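Local atomic coordinates of 3'-5'-exonuclease (Saccharomyces cerevisiae, PDB entry 3E2V), a protein that probably cuts double-stranded DNA as a magnesium-dependent TatD-type nuclease, nicking it internally and trimming it from the 3' end towards the 5' end. Residues Tyr171-Lys174 / Glu175-Lys178; Phe181-Gln184 / Leu185-Ser188. All coordinates share one frame; numbering follows the deposited sequence.

Interaction 1: residues Tyr171-Lys174 / Glu175-Lys178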
loop_
_atom_site.group_PDB
_atom_site.type_symbol
_atom_site.label_atom_id
_atom_site.label_comp_id
_atom_site.label_asym_id
_atom_site.label_seq_id
_atom_site.Cartn_x
_atom_site.Cartn_y
_atom_site.Cartn_z
ATOM N N TYR A 171 -0.571 16.705 9.471
ATOM C CA TYR A 171 -1.316 15.612 10.088
ATOM C C TYR A 171 -0.660 15.078 11.363
ATOM O O TYR A 171 -1.355 14.667 12.296
ATOM C CB TYR A 171 -1.501 14.462 9.108
ATOM C CG TYR A 171 -2.499 14.712 8.000
ATOM C CD1 TYR A 171 -3.666 15.451 8.227
ATOM C CD2 TYR A 171 -2.295 14.175 6.737
ATOM C CE1 TYR A 171 -4.603 15.661 7.200
ATOM C CE2 TYR A 171 -3.218 14.381 5.707
ATOM C CZ TYR A 171 -4.362 15.121 5.950
ATOM O OH TYR A 171 -5.268 15.308 4.924
ATOM N N SER A 172 0.673 15.049 11.378
ATOM C CA SER A 172 1.402 14.502 12.525
ATOM C C SER A 172 2.816 15.044 12.527
ATOM O O SER A 172 3.393 15.271 11.469
ATOM C CB SER A 172 1.429 12.972 12.443
ATOM O OG SER A 172 2.020 12.566 11.224
ATOM N N SER A 173 3.371 15.253 13.717
ATOM C CA SER A 173 4.734 15.741 13.816
ATOM C C SER A 173 5.769 14.701 13.403
ATOM O O SER A 173 5.517 13.485 13.465
ATOM C CB SER A 173 5.018 16.174 15.245
ATOM O OG SER A 173 5.067 15.047 16.097
ATOM N N LYS A 174 6.950 15.180 13.019
ATOM C CA LYS A 174 8.047 14.277 12.692
ATOM C C LYS A 174 8.339 13.312 13.839
ATOM O O LYS A 174 8.554 12.118 13.632
ATOM C CB LYS A 174 9.306 15.083 12.332
ATOM C CG LYS A 174 10.445 14.214 11.829
ATOM C CD LYS A 174 11.628 15.040 11.303
ATOM C CE LYS A 174 12.457 15.622 12.414
ATOM N NZ LYS A 174 13.575 16.448 11.823
ATOM N N GLU A 175 8.357 13.838 15.055
ATOM C CA GLU A 175 8.703 13.013 16.213
ATOM C C GLU A 175 7.648 11.916 16.434
ATOM O O GLU A 175 7.975 10.746 16.728
ATOM C CB GLU A 175 8.830 13.891 17.466
ATOM C CG GLU A 175 9.984 14.920 17.459
ATOM C CD GLU A 175 9.822 16.068 16.446
ATOM O OE1 GLU A 175 8.688 16.532 16.169
ATOM O OE2 GLU A 175 10.859 16.524 15.912
ATOM N N MET A 176 6.373 12.272 16.281
ATOM C CA MET A 176 5.308 11.274 16.439
ATOM C C MET A 176 5.390 10.214 15.338
ATOM O O MET A 176 5.179 9.020 15.594
ATOM C CB MET A 176 3.942 11.935 16.437
ATOM C CG MET A 176 3.569 12.633 17.764
ATOM S SD MET A 176 3.136 11.515 19.151
ATOM C CE MET A 176 1.685 10.697 18.483
ATOM N N GLN A 177 5.714 10.642 14.119
ATOM C CA GLN A 177 5.870 9.683 13.022
ATOM C C GLN A 177 7.002 8.708 13.311
ATOM O O GLN A 177 6.853 7.490 13.158
ATOM C CB GLN A 177 6.125 10.396 11.697
ATOM C CG GLN A 177 4.928 11.185 11.171
ATOM C CD GLN A 177 5.143 11.670 9.747
ATOM O OE1 GLN A 177 5.931 11.081 8.987
ATOM N NE2 GLN A 177 4.428 12.725 9.369
ATOM N N LYS A 178 8.158 9.235 13.695
ATOM C CA LYS A 178 9.329 8.376 13.892
ATOM C C LYS A 178 9.088 7.399 15.036
ATOM O O LYS A 178 9.390 6.202 14.921
ATOM C CB LYS A 178 10.577 9.227 14.160
ATOM C CG LYS A 178 11.087 9.930 12.908
ATOM C CD LYS A 178 12.118 11.014 13.263
ATOM C CE LYS A 178 13.465 10.445 13.619
ATOM N NZ LYS A 178 14.320 11.568 14.158
#
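Ser173 is the N-cap of helix 174-187: its OG accepts the backbone N-H of Met176 at 3.1 Å, a nearly straight bond (158°). The hydroxyl can do so because chi1 of 69° sets OG between the backbone N and the carbonyl carbon of Ser173, facing the first turn. Ser173 O starts the helical pattern, taking Gln177 N at 2.9 Å; Lys174 O takes Lys178 N in the same way. Gln177 reaches back across the cap, chain extended beyond CG, and its NE2 donates to Ser172 OG at 3.0 Å, with the hydroxyl tilted 25° from the amide plane. The same NE2 makes a weak bond to Ser172 O at 3.5 Å. Ser172 OG also bonds Pro91 O, and Gln177 OE1 takes Asp165 N, so both ends of the amide are used. With an alanine in place of Gln177, Asp165 N would probably lose this acceptor and Ser172 OG the N-H that NE2 gives it. Farther out, Lys174 and Lys178 run side by side, CG of Lys174 3.9 Å from CD of Lys178. Glu175 and Met176 lean on Tyr124 and Leu123 of helix 118-129, while Gln177 joins the helix start to the end of strand 156-165.

Interaction 2: residues Phe181-Gln184 / Leu185-Ser188; sequences FEEQ and LKIS
Leu185 lies over one face of the Phe181 ring, its CD1 3.9 Å from the ring centroid and 20° off the normal, a CH-pi contact between residues four apart on helix 174-187. This helix follows strand 156-165 of the TIM-barrel-type fold of TatD hydrolases. CD1 sits nearest the rim atom CE1 of Phe181, and the leucine crosses the ring at a slant. The trans chi1 of Phe181 (177°) carries the ring up beside Leu185. The pair packs between strand 156-165, through Leu164 and Ile162, and helix 207-219, through Ile213, Leu214 and Phe217, while Ile187 fits against Leu138, Tyr142 and Met145 of helix 132-149.

Charged groups occupy another flank. Lys186, extended beyond CG, runs alongside Glu183 and forms a salt bridge from NZ to OE2 of Glu183 at 2.8 Å, meeting the syn side of the carboxylate 22° out of its plane. A bend at chi2 of Glu183 brings its carboxylate back beside the lysine. Glu182 stands farther off, OE2 4.1 Å from Lys186 NZ, and a water joins them, donating to OE2 and accepting from NZ. Both charges have second partners: Lys186 NZ pairs with Asp223, so two carboxylates would probably stabilise the ammonium, and Glu182 OE1 pairs with Arg216 of helix 207-219.

Gln184 turns to other neighbours, its OE1 taking Val89 N and its NE2 giving to Phe180 O. Backbone bonds from Leu185 N to Phe181 O (2.9 Å) and from Ser188 N to Gln184 O (3.0 Å) continue the helical pattern. At the last residue, the hydroxyl OG of Ser188 turns back and donates to Leu185 O at 2.7 Å.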
loop_
_atom_site.group_PDB
_atom_site.type_symbol
_atom_site.label_atom_id
_atom_site.label_comp_id
_atom_site.label_asym_id
_atom_site.label_seq_id
_atom_site.Cartn_x
_atom_site.Cartn_y
_atom_site.Cartn_z
ATOM N N PHE A 181 6.266 4.756 13.990
ATOM C CA PHE A 181 6.791 3.839 12.962
ATOM C C PHE A 181 7.645 2.773 13.661
ATOM O O PHE A 181 7.461 1.561 13.451
ATOM C CB PHE A 181 7.595 4.636 11.931
ATOM C CG PHE A 181 8.259 3.811 10.848
ATOM C CD1 PHE A 181 7.680 2.639 10.335
ATOM C CD2 PHE A 181 9.430 4.277 10.276
ATOM C CE1 PHE A 181 8.316 1.929 9.303
ATOM C CE2 PHE A 181 10.065 3.597 9.251
ATOM C CZ PHE A 181 9.519 2.426 8.752
ATOM N N GLU A 182 8.575 3.225 14.501
ATOM C CA GLU A 182 9.471 2.294 15.161
ATOM C C GLU A 182 8.755 1.341 16.118
ATOM O O GLU A 182 9.056 0.150 16.122
ATOM C CB GLU A 182 10.598 3.036 15.880
ATOM C CG GLU A 182 11.554 2.084 16.600
ATOM C CD GLU A 182 12.840 2.753 17.022
ATOM O OE1 GLU A 182 13.212 3.793 16.438
ATOM O OE2 GLU A 182 13.480 2.219 17.950
ATOM N N GLU A 183 7.791 1.832 16.896
ATOM C CA GLU A 183 7.067 0.938 17.806
ATOM C C GLU A 183 6.264 -0.124 17.038
ATOM O O GLU A 183 6.175 -1.281 17.465
ATOM C CB GLU A 183 6.153 1.708 18.782
ATOM C CG GLU A 183 6.931 2.582 19.771
ATOM C CD GLU A 183 7.953 1.784 20.605
ATOM O OE1 GLU A 183 7.575 0.754 21.227
ATOM O OE2 GLU A 183 9.142 2.189 20.635
ATOM N N GLN A 184 5.693 0.266 15.898
ATOM C CA GLN A 184 5.014 -0.722 15.055
ATOM C C GLN A 184 5.972 -1.725 14.434
ATOM O O GLN A 184 5.640 -2.901 14.295
ATOM C CB GLN A 184 4.155 -0.021 13.993
ATOM C CG GLN A 184 2.919 0.655 14.613
ATOM C CD GLN A 184 2.066 1.323 13.559
ATOM O OE1 GLN A 184 1.137 0.708 13.032
ATOM N NE2 GLN A 184 2.412 2.566 13.198
ATOM N N LEU A 185 7.172 -1.275 14.066
ATOM C CA LEU A 185 8.172 -2.229 13.620
ATOM C C LEU A 185 8.491 -3.227 14.729
ATOM O O LEU A 185 8.648 -4.411 14.469
ATOM C CB LEU A 185 9.437 -1.525 13.128
ATOM C CG LEU A 185 9.281 -0.758 11.814
ATOM C CD1 LEU A 185 10.535 0.053 11.580
ATOM C CD2 LEU A 185 8.990 -1.704 10.629
ATOM N N LYS A 186 8.571 -2.745 15.962
ATOM C CA LYS A 186 8.847 -3.659 17.073
ATOM C C LYS A 186 7.726 -4.686 17.228
ATOM O O LYS A 186 7.970 -5.884 17.357
ATOM C CB LYS A 186 9.026 -2.887 18.371
ATOM C CG LYS A 186 10.317 -2.086 18.471
ATOM C CD LYS A 186 10.309 -1.273 19.764
ATOM C CE LYS A 186 11.531 -0.374 19.874
ATOM N NZ LYS A 186 11.399 0.536 21.074
ATOM N N ILE A 187 6.494 -4.210 17.204
ATOM C CA ILE A 187 5.337 -5.103 17.307
ATOM C C ILE A 187 5.369 -6.173 16.229
ATOM O O ILE A 187 5.076 -7.335 16.494
ATOM C CB ILE A 187 4.004 -4.305 17.256
ATOM C CG1 ILE A 187 3.725 -3.678 18.621
ATOM C CG2 ILE A 187 2.836 -5.185 16.777
ATOM C CD1 ILE A 187 2.593 -2.676 18.561
ATOM N N SER A 188 5.777 -5.790 15.023
ATOM C CA SER A 188 5.801 -6.712 13.886
ATOM C C SER A 188 6.846 -7.824 14.050
ATOM O O SER A 188 6.894 -8.759 13.251
ATOM C CB SER A 188 6.075 -5.941 12.591
ATOM O OG SER A 188 7.461 -5.674 12.420
HETATM O O HOH W 1 13.668 2.085 20.533
#

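In the fold
Interactions 1 and 2 come in series on one helix, 174-187: residues 171-178 make its capped start and residues 181-188 lie further along it, their centres about 14 Å apart. The helix follows strand 156-165, the fourth of eight parallel strands, and leads on to the fifth, 199-204, in the repeating beta-alpha order of a TIM-type barrel. Both contacts meet the fourth strand or its end, through Asp165 (interaction 1) and Ile159, Ile162 and Leu164 (interaction 2). It carries Glu161, a magnesium ligand in a structure of this protein but not bound to the ion here; the side chain of Glu161 lies about 8 Å from that of Gln184 and about 11 Å from that of Gln177.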